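Local coordinates for bromo domain containing protein (Cryptosporidium parvum, PDB 5U9N) that probably reads acetylated lysines through bromodomains, the second of which is seen here holding the inhibitor bromosporine in its acetyl-lysine pocket, at residues S26-N31 with K121-S126; K48-E53 with C110-P115; C55-I60 with K104-N109. One frame throughout, in Å; residues are numbered along the deposited sequence.

Contact 1 of 3, residues S26-N31 with K121-S126; sequences SFLFEN and KWIYDS. With BMF (Bromosporine), chain C.
In the second bromodomain of this protein, Phe27, Leu28 and Phe29 form the short 3-10 shelf in the place of the WPF motif of BET bromodomains, and it faces Trp122, Ile123 and Ser126 at the start of helix 122-139. Leu28 is the wedge. Its CD1 branch lies 4.0 Å from Trp122 CZ3 and equally far from CB of Ser126, while its other methyl, Leu28 CD2, turns to the inhibitor and comes within 3.6 Å of BMF C10. One leucine thus serves the helix and the ligand at once. Trp122 reaches the shelf because its CG sits between the backbone N and the carbonyl carbon (chi1 63°), which lays the indole back over its neighbour: Ile123 CG1 is over the centre of one face. The edge of that indole then meets Phe27 at a loose 4.4 Å, CH2 to CZ. Ile123 borders the inhibitor too, with its CD1 3.7 Å from BMF N16. Backbone atoms hold the sulfonamide: BMF N04 donates to Phe27 O at 3.1 Å, and Asn31 N donates to BMF O07 at 3.3 Å. Ser126 OG bonds back to Trp122 O, on the other face of that carbonyl from Ser126 N, and is also linked to Asn25. At the inner end of the shelf, the Phe29 ring carries Leu28 CB over one face, stands edge-to-face with Phe107 of helix 96-113, and presses on Tyr57 of helix 57-65, so the loop is seated among three helices.

Contact 2 of 3, residues K48-E53 with C110-P115; sequences KEVIPE and CMIFNP. With BMF (Bromosporine), chain C.
Phe113 turns the edge of its ring to Val50, with CD1 3.9 Å from Val50 CB and Val50 CB in the plane of the ring. The two side chains cross at about a right angle. With CG anti to the backbone N (chi1 -170°), the phenyl is carried into the gap between the end of helix 41-50 and the inhibitor: CD1 touches the valine, and CD2 on the other flank of the ring is 3.9 Å from BMF N23. Beside it a second apolar cluster closes the joint. Ile112 CG2 is shared between Val50 CG1 and Ile51 CD1, each 4.0 Å away, and the last of these belongs to a residue already past the end of its helix. Ile112 and Val50 run alongside each other, pointing opposite ways, whereas Ile51 comes in at a slant. Tyr47, on helix 41-50, adds an edge-to-face ring to Phe113.

Asn114, where the chain leaves helix 96-113, occupies the position of the acetyl-lysine-binding asparagine of bromodomains. Its OD1 accepts from BMF N16 at 2.8 Å (N-H...O 154°). ND2 donates to Cys110 O at 2.8 Å and 158°, in the carbonyl plane and on a lone pair, and the same carbonyl also takes Asn114 N. BMF N23 lies 2.8 Å from ND2 as well. The bond to the helix end fixes the rotation of the amide, turning OD1 as an acceptor toward the ligand. The chemistry is therefore divided: apolar packing alone joins the two segments, while Asn114 supplies their polar grip on the ligand, which Phe27 O, Asn31 N and Ser36 OG hold at other points.

Contact 3 of 3, residues C55-I60 with K104-N109; sequences CDYITI and KLIFSN
Ile106 drives its CD1 into the first turn of helix 57-65, and there the packing is tightest: Ile60 CD1 meets it tip to tip at 3.4 Å, Asp56 CA is 3.5 Å away, and Tyr57 CD1 lies at 3.7 Å. With CG1 anti to the carbonyl carbon (chi1 -69°), the isoleucine reaches straight across, its CG1 against the Cys55 backbone. Tyr57 crosses Ile106 at about a right angle and carries on to Phe107, where its OH lies in the plane of the phenyl ring, 3.3 Å from CZ at the edge. This side is thoroughly buried; Leu17 and Leu20 of helix 9-20 back the tyrosine.

The other flank is looser and partly exposed. Cys55 CB and Leu105 CD2 touch at 3.9 Å, and a water takes over where side chains no longer meet. It accepts from Cys55 N at 2.9 Å and from Asn109 ND2 at 3.1 Å, stitching the loop to the helix. Asn109 ND2 has a further partner in Glu53 O, so its amide is tied to two points of the incoming chain.

The first side-chain bond of Asp56 points away from helix 96-113, and its carboxylate caps its own helix: OD1 accepts from both Thr59 N and Thr59 OG1, from the same face of the carboxylate plane. An N-capped helix entered from the short link after helix 41-50 and packed by branched and aromatic side chains against helix 96-113 belongs to the left-handed four-helix bundle that defines the bromodomain.

In the fold
Helix 96-113 runs through the arrangement: contact 3 uses its middle and contact 2 its last turn, their centres 12 Å apart, while contact 1 lies on the next helix, 122-139, with its centre 13 Å from contact 2 and 11 Å from contact 3. Along the chain the first segments come in the order 26-31, 48-53, 55-60 and their partners in reverse, so contact 1 encloses contact 2, which encloses contact 3. All three thus pin the long ZA connection between helices 9-20 and 57-65, which includes helix 41-50, or the helix start that ends it, to the bundle. Contacts 1 and 2 both border bromosporine; contact 3 sits deeper, near the centre of the chain.

Contact 1 of 3, residues S26-N31 with K121-S126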
# COMPACT_ATOMS: atom_id res chain seq x y z
N SER A 26 3.89 8.08 6.34
CA SER A 26 2.79 7.23 5.89
C SER A 26 1.75 8.04 5.07
O SER A 26 1.05 7.47 4.25
CB SER A 26 2.09 6.57 7.07
OG SER A 26 1.61 7.56 7.97
N PHE A 27 1.66 9.36 5.32
CA PHE A 27 0.75 10.25 4.59
C PHE A 27 0.99 10.15 3.06
O PHE A 27 0.06 10.37 2.29
CB PHE A 27 0.90 11.72 5.06
CG PHE A 27 2.20 12.39 4.68
CD1 PHE A 27 2.33 13.06 3.48
CD2 PHE A 27 3.30 12.35 5.53
CE1 PHE A 27 3.54 13.66 3.11
CE2 PHE A 27 4.51 12.91 5.14
CZ PHE A 27 4.63 13.56 3.94
N LEU A 28 2.23 9.82 2.64
CA LEU A 28 2.56 9.71 1.21
C LEU A 28 1.67 8.72 0.48
O LEU A 28 1.25 8.97 -0.64
CB LEU A 28 4.03 9.29 1.02
CG LEU A 28 5.12 10.31 1.45
CD1 LEU A 28 6.51 9.68 1.37
CD2 LEU A 28 5.07 11.55 0.59
N PHE A 29 1.37 7.60 1.14
CA PHE A 29 0.67 6.49 0.53
C PHE A 29 -0.80 6.38 0.94
O PHE A 29 -1.44 5.37 0.61
CB PHE A 29 1.38 5.20 0.93
CG PHE A 29 2.88 5.33 0.95
CD1 PHE A 29 3.60 5.44 -0.23
CD2 PHE A 29 3.57 5.44 2.15
CE1 PHE A 29 4.98 5.55 -0.22
CE2 PHE A 29 4.96 5.54 2.16
CZ PHE A 29 5.66 5.59 0.98
N GLU A 30 -1.35 7.40 1.62
CA GLU A 30 -2.70 7.32 2.15
C GLU A 30 -3.76 7.52 1.08
O GLU A 30 -4.65 6.68 0.94
CB GLU A 30 -2.88 8.35 3.27
CG GLU A 30 -4.22 8.28 3.99
CD GLU A 30 -4.60 6.90 4.49
OE1 GLU A 30 -3.70 6.16 4.92
OE2 GLU A 30 -5.81 6.57 4.46
N ASN A 31 -3.67 8.60 0.32
CA ASN A 31 -4.68 8.93 -0.68
C ASN A 31 -4.07 8.90 -2.07
O ASN A 31 -2.85 8.98 -2.21
CB ASN A 31 -5.29 10.30 -0.38
CG ASN A 31 -5.83 10.40 1.03
OD1 ASN A 31 -6.69 9.60 1.45
ND2 ASN A 31 -5.29 11.31 1.83
N LYS A 121 15.38 12.18 -1.84
CA LYS A 121 15.49 10.71 -1.78
C LYS A 121 14.71 10.12 -0.58
O LYS A 121 14.55 8.91 -0.49
CB LYS A 121 16.97 10.27 -1.71
CG LYS A 121 17.67 10.56 -0.36
CD LYS A 121 19.12 10.13 -0.39
CE LYS A 121 19.71 10.05 0.99
NZ LYS A 121 21.19 10.05 0.97
N TRP A 122 14.27 10.97 0.37
CA TRP A 122 13.50 10.52 1.54
C TRP A 122 12.12 9.92 1.13
O TRP A 122 11.58 9.11 1.89
CB TRP A 122 13.30 11.67 2.53
CG TRP A 122 12.50 12.83 1.99
CD1 TRP A 122 12.99 13.91 1.33
CD2 TRP A 122 11.09 13.02 2.10
NE1 TRP A 122 11.96 14.74 0.97
CE2 TRP A 122 10.78 14.21 1.42
CE3 TRP A 122 10.04 12.26 2.63
CZ2 TRP A 122 9.47 14.71 1.33
CZ3 TRP A 122 8.75 12.74 2.53
CH2 TRP A 122 8.47 13.96 1.90
N ILE A 123 11.58 10.27 -0.07
CA ILE A 123 10.31 9.69 -0.55
C ILE A 123 10.53 8.23 -0.86
O ILE A 123 9.84 7.39 -0.31
CB ILE A 123 9.77 10.48 -1.78
CG1 ILE A 123 9.38 11.90 -1.37
CG2 ILE A 123 8.57 9.76 -2.39
CD1 ILE A 123 9.01 12.76 -2.46
N TYR A 124 11.54 7.92 -1.69
CA TYR A 124 11.93 6.54 -2.03
C TYR A 124 12.24 5.74 -0.77
O TYR A 124 11.83 4.59 -0.66
CB TYR A 124 13.16 6.58 -2.97
CG TYR A 124 13.73 5.23 -3.36
CD1 TYR A 124 14.53 4.51 -2.47
CD2 TYR A 124 13.65 4.77 -4.66
CE1 TYR A 124 15.08 3.28 -2.83
CE2 TYR A 124 14.21 3.56 -5.05
CZ TYR A 124 14.96 2.83 -4.13
OH TYR A 124 15.61 1.68 -4.51
N ASP A 125 13.05 6.31 0.14
CA ASP A 125 13.47 5.64 1.38
C ASP A 125 12.29 5.34 2.29
O ASP A 125 12.34 4.37 3.03
CB ASP A 125 14.50 6.49 2.16
CG ASP A 125 15.84 6.71 1.45
OD1 ASP A 125 16.12 5.97 0.48
OD2 ASP A 125 16.62 7.58 1.91
N SER A 126 11.27 6.20 2.28
CA SER A 126 10.06 5.98 3.10
C SER A 126 9.29 4.76 2.58
O SER A 126 8.80 3.97 3.38
CB SER A 126 9.17 7.22 3.10
OG SER A 126 9.80 8.29 3.77
C10 BMF C . 3.05 13.11 -1.98
N12 BMF C . 3.54 11.02 -2.93
C15 BMF C . 5.68 12.06 -4.54
C17 BMF C . 7.11 13.78 -5.67
C20 BMF C . 9.77 15.54 -6.08
C22 BMF C . 4.94 12.83 -3.68
C26 BMF C . 3.16 8.06 -3.34
C28 BMF C . 2.61 15.18 -0.83
C01 BMF C . 0.68 15.48 0.77
C02 BMF C . 1.50 14.65 -0.19
C03 BMF C . 1.17 13.30 -0.47
N04 BMF C . 0.06 12.68 0.17
S05 BMF C . -1.39 12.40 -0.52
C06 BMF C . -1.07 11.66 -2.08
O07 BMF C . -2.06 11.45 0.31
O08 BMF C . -2.00 13.67 -0.74
C09 BMF C . 1.95 12.55 -1.34
C11 BMF C . 3.87 12.29 -2.89
N13 BMF C . 4.30 10.26 -3.79
C14 BMF C . 5.32 10.68 -4.61
N16 BMF C . 6.75 12.48 -5.39
O18 BMF C . 8.18 13.77 -6.52
C19 BMF C . 8.66 15.07 -7.00
O21 BMF C . 6.59 14.78 -5.22
N23 BMF C . 5.73 9.65 -5.34
N24 BMF C . 4.96 8.55 -4.99
C25 BMF C . 4.13 8.92 -4.06
C27 BMF C . 3.38 14.44 -1.71

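Contact 2 of 3, residues K48-E53 with C110-P115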
# COMPACT_ATOMS: atom_id res chain seq x y z
N LYS A 48 1.35 9.52 -14.70
CA LYS A 48 0.49 8.65 -15.51
C LYS A 48 1.32 7.93 -16.58
O LYS A 48 1.01 6.79 -16.93
CB LYS A 48 -0.62 9.46 -16.20
CG LYS A 48 -1.70 9.98 -15.26
CD LYS A 48 -2.87 10.62 -16.07
CE LYS A 48 -4.10 10.89 -15.23
NZ LYS A 48 -5.33 10.99 -16.07
N GLU A 49 2.35 8.61 -17.12
CA GLU A 49 3.23 8.04 -18.13
C GLU A 49 4.16 6.97 -17.51
O GLU A 49 4.36 5.91 -18.09
CB GLU A 49 4.08 9.18 -18.77
CG GLU A 49 4.63 8.84 -20.15
N VAL A 50 4.68 7.24 -16.31
CA VAL A 50 5.63 6.35 -15.63
C VAL A 50 4.90 5.19 -14.93
O VAL A 50 5.35 4.05 -15.03
CB VAL A 50 6.49 7.16 -14.62
CG1 VAL A 50 7.42 6.24 -13.81
CG2 VAL A 50 7.30 8.24 -15.34
N ILE A 51 3.78 5.46 -14.24
CA ILE A 51 3.07 4.43 -13.49
C ILE A 51 1.72 4.04 -14.16
O ILE A 51 0.77 4.82 -14.11
CB ILE A 51 2.84 4.91 -12.04
CG1 ILE A 51 4.20 5.22 -11.34
CG2 ILE A 51 2.04 3.88 -11.26
CD1 ILE A 51 5.28 3.99 -11.33
N PRO A 52 1.58 2.79 -14.66
CA PRO A 52 0.32 2.39 -15.30
C PRO A 52 -0.80 2.02 -14.31
O PRO A 52 -1.98 2.14 -14.66
CB PRO A 52 0.73 1.17 -16.12
CG PRO A 52 1.87 0.58 -15.38
CD PRO A 52 2.62 1.75 -14.81
N GLU A 53 -0.45 1.52 -13.09
CA GLU A 53 -1.45 1.13 -12.09
C GLU A 53 -1.18 1.81 -10.74
O GLU A 53 -0.44 1.29 -9.92
CB GLU A 53 -1.48 -0.40 -11.92
CG GLU A 53 -2.70 -0.92 -11.15
CD GLU A 53 -2.67 -2.39 -10.75
OE1 GLU A 53 -1.69 -3.10 -11.10
OE2 GLU A 53 -3.62 -2.83 -10.06
N CYS A 110 6.21 3.96 -6.02
CA CYS A 110 6.93 5.05 -5.39
C CYS A 110 8.43 4.91 -5.63
O CYS A 110 9.10 5.90 -5.87
CB CYS A 110 6.61 5.10 -3.90
SG CYS A 110 7.46 6.42 -3.02
N MET A 111 8.95 3.70 -5.59
CA MET A 111 10.37 3.47 -5.80
C MET A 111 10.75 3.51 -7.29
O MET A 111 11.91 3.76 -7.59
CB MET A 111 10.80 2.14 -5.15
CG MET A 111 10.78 2.21 -3.61
SD MET A 111 11.53 0.80 -2.82
CE MET A 111 10.16 -0.34 -2.82
N ILE A 112 9.79 3.35 -8.22
CA ILE A 112 10.07 3.52 -9.67
C ILE A 112 10.02 5.02 -10.04
O ILE A 112 10.81 5.47 -10.87
CB ILE A 112 9.08 2.70 -10.55
CG1 ILE A 112 9.37 1.22 -10.40
CG2 ILE A 112 9.13 3.12 -12.05
CD1 ILE A 112 8.30 0.37 -10.74
N PHE A 113 9.07 5.77 -9.46
CA PHE A 113 8.85 7.16 -9.82
C PHE A 113 9.86 8.12 -9.17
O PHE A 113 10.18 9.16 -9.76
CB PHE A 113 7.41 7.59 -9.43
CG PHE A 113 6.99 8.95 -9.97
CD1 PHE A 113 6.77 9.14 -11.32
CD2 PHE A 113 6.83 10.03 -9.11
CE1 PHE A 113 6.42 10.40 -11.83
CE2 PHE A 113 6.48 11.29 -9.61
CZ PHE A 113 6.27 11.47 -10.97
N ASN A 114 10.31 7.83 -7.94
CA ASN A 114 11.17 8.79 -7.22
C ASN A 114 12.59 8.30 -7.16
O ASN A 114 12.83 7.09 -7.16
CB ASN A 114 10.62 9.05 -5.80
CG ASN A 114 9.16 9.47 -5.79
OD1 ASN A 114 8.83 10.63 -5.99
ND2 ASN A 114 8.26 8.53 -5.64
N PRO A 115 13.58 9.24 -7.17
CA PRO A 115 14.99 8.82 -7.19
C PRO A 115 15.49 8.41 -5.81
O PRO A 115 14.97 8.88 -4.80
CB PRO A 115 15.71 10.07 -7.70
CG PRO A 115 14.91 11.19 -7.16
CD PRO A 115 13.47 10.72 -7.20
C10 BMF C . 3.05 13.11 -1.98
N12 BMF C . 3.54 11.02 -2.93
C15 BMF C . 5.68 12.06 -4.54
C17 BMF C . 7.11 13.78 -5.67
C20 BMF C . 9.77 15.54 -6.08
C22 BMF C . 4.94 12.83 -3.68
C26 BMF C . 3.16 8.06 -3.34
C28 BMF C . 2.61 15.18 -0.83
C01 BMF C . 0.68 15.48 0.77
C02 BMF C . 1.50 14.65 -0.19
C03 BMF C . 1.17 13.30 -0.47
N04 BMF C . 0.06 12.68 0.17
S05 BMF C . -1.39 12.40 -0.52
C06 BMF C . -1.07 11.66 -2.08
O07 BMF C . -2.06 11.45 0.31
O08 BMF C . -2.00 13.67 -0.74
C09 BMF C . 1.95 12.55 -1.34
C11 BMF C . 3.87 12.29 -2.89
N13 BMF C . 4.30 10.26 -3.79
C14 BMF C . 5.32 10.68 -4.61
N16 BMF C . 6.75 12.48 -5.39
O18 BMF C . 8.18 13.77 -6.52
C19 BMF C . 8.66 15.07 -7.00
O21 BMF C . 6.59 14.78 -5.22
N23 BMF C . 5.73 9.65 -5.34
N24 BMF C . 4.96 8.55 -4.99
C25 BMF C . 4.13 8.92 -4.06
C27 BMF C . 3.38 14.44 -1.71

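Contact 3 of 3, residues C55-I60 with K104-N109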
# COMPACT_ATOMS: atom_id res chain seq x y z
N CYS A 55 -2.03 3.06 -6.83
CA CYS A 55 -2.74 2.47 -5.70
C CYS A 55 -2.43 3.23 -4.39
O CYS A 55 -1.48 4.02 -4.34
CB CYS A 55 -2.39 0.99 -5.57
SG CYS A 55 -3.57 0.04 -4.57
N ASP A 56 -3.23 2.98 -3.32
CA ASP A 56 -3.03 3.65 -2.02
C ASP A 56 -3.86 2.97 -0.94
O ASP A 56 -4.70 2.13 -1.24
CB ASP A 56 -3.38 5.13 -2.11
CG ASP A 56 -4.61 5.39 -2.94
OD1 ASP A 56 -5.73 5.26 -2.39
OD2 ASP A 56 -4.47 5.60 -4.17
N TYR A 57 -3.60 3.32 0.33
CA TYR A 57 -4.19 2.65 1.49
C TYR A 57 -5.68 2.81 1.56
O TYR A 57 -6.37 1.85 1.88
CB TYR A 57 -3.60 3.19 2.81
CG TYR A 57 -2.11 2.97 3.01
CD1 TYR A 57 -1.44 1.89 2.42
CD2 TYR A 57 -1.38 3.78 3.88
CE1 TYR A 57 -0.09 1.65 2.66
CE2 TYR A 57 -0.03 3.55 4.13
CZ TYR A 57 0.61 2.48 3.52
OH TYR A 57 1.94 2.26 3.78
N ILE A 58 -6.20 4.02 1.34
CA ILE A 58 -7.65 4.24 1.44
C ILE A 58 -8.38 3.45 0.34
O ILE A 58 -9.44 2.90 0.60
CB ILE A 58 -8.00 5.77 1.42
CG1 ILE A 58 -9.45 6.00 1.90
CG2 ILE A 58 -7.80 6.39 0.02
CD1 ILE A 58 -9.74 5.51 3.38
N THR A 59 -7.75 3.32 -0.86
CA THR A 59 -8.32 2.54 -1.98
C THR A 59 -8.32 1.04 -1.64
O THR A 59 -9.28 0.35 -1.94
CB THR A 59 -7.55 2.82 -3.28
OG1 THR A 59 -7.78 4.16 -3.67
CG2 THR A 59 -7.98 1.91 -4.42
N ILE A 60 -7.26 0.54 -1.00
CA ILE A 60 -7.19 -0.87 -0.58
C ILE A 60 -8.22 -1.12 0.52
O ILE A 60 -8.93 -2.13 0.47
CB ILE A 60 -5.76 -1.25 -0.12
CG1 ILE A 60 -4.78 -1.23 -1.30
CG2 ILE A 60 -5.76 -2.63 0.53
CD1 ILE A 60 -3.28 -1.44 -0.89
N LYS A 104 2.16 -3.97 -1.98
CA LYS A 104 3.52 -3.89 -2.51
C LYS A 104 3.58 -3.03 -3.77
O LYS A 104 4.60 -2.39 -4.01
CB LYS A 104 4.07 -5.26 -2.80
CG LYS A 104 4.37 -6.02 -1.53
CD LYS A 104 5.02 -7.34 -1.86
CE LYS A 104 5.74 -7.93 -0.68
NZ LYS A 104 6.29 -9.30 -1.01
N LEU A 105 2.48 -2.96 -4.53
CA LEU A 105 2.35 -2.08 -5.71
C LEU A 105 2.54 -0.59 -5.33
O LEU A 105 3.12 0.16 -6.09
CB LEU A 105 0.96 -2.29 -6.37
CG LEU A 105 0.61 -1.44 -7.56
CD1 LEU A 105 1.50 -1.75 -8.74
CD2 LEU A 105 -0.82 -1.62 -7.93
N ILE A 106 2.03 -0.19 -4.16
CA ILE A 106 2.15 1.16 -3.61
C ILE A 106 3.63 1.52 -3.45
O ILE A 106 4.04 2.61 -3.79
CB ILE A 106 1.41 1.26 -2.23
CG1 ILE A 106 -0.11 1.15 -2.42
CG2 ILE A 106 1.74 2.57 -1.47
CD1 ILE A 106 -0.90 1.02 -1.12
N PHE A 107 4.41 0.63 -2.85
CA PHE A 107 5.82 0.89 -2.57
C PHE A 107 6.71 0.77 -3.83
O PHE A 107 7.66 1.53 -3.93
CB PHE A 107 6.32 -0.05 -1.46
CG PHE A 107 5.49 0.04 -0.19
CD1 PHE A 107 5.06 1.26 0.30
CD2 PHE A 107 5.09 -1.11 0.47
CE1 PHE A 107 4.25 1.34 1.43
CE2 PHE A 107 4.25 -1.04 1.59
CZ PHE A 107 3.81 0.18 2.04
N SER A 108 6.39 -0.13 -4.80
CA SER A 108 7.20 -0.25 -6.00
C SER A 108 6.94 0.90 -6.96
O SER A 108 7.84 1.30 -7.69
CB SER A 108 6.95 -1.58 -6.71
OG SER A 108 5.61 -1.74 -7.15
N ASN A 109 5.70 1.42 -6.99
CA ASN A 109 5.40 2.58 -7.84
C ASN A 109 6.17 3.80 -7.33
O ASN A 109 6.77 4.54 -8.11
CB ASN A 109 3.89 2.90 -7.83
CG ASN A 109 3.05 1.89 -8.58
OD1 ASN A 109 3.56 1.04 -9.31
ND2 ASN A 109 1.75 1.96 -8.39
O HOH W 1 0.61 4.30 -6.72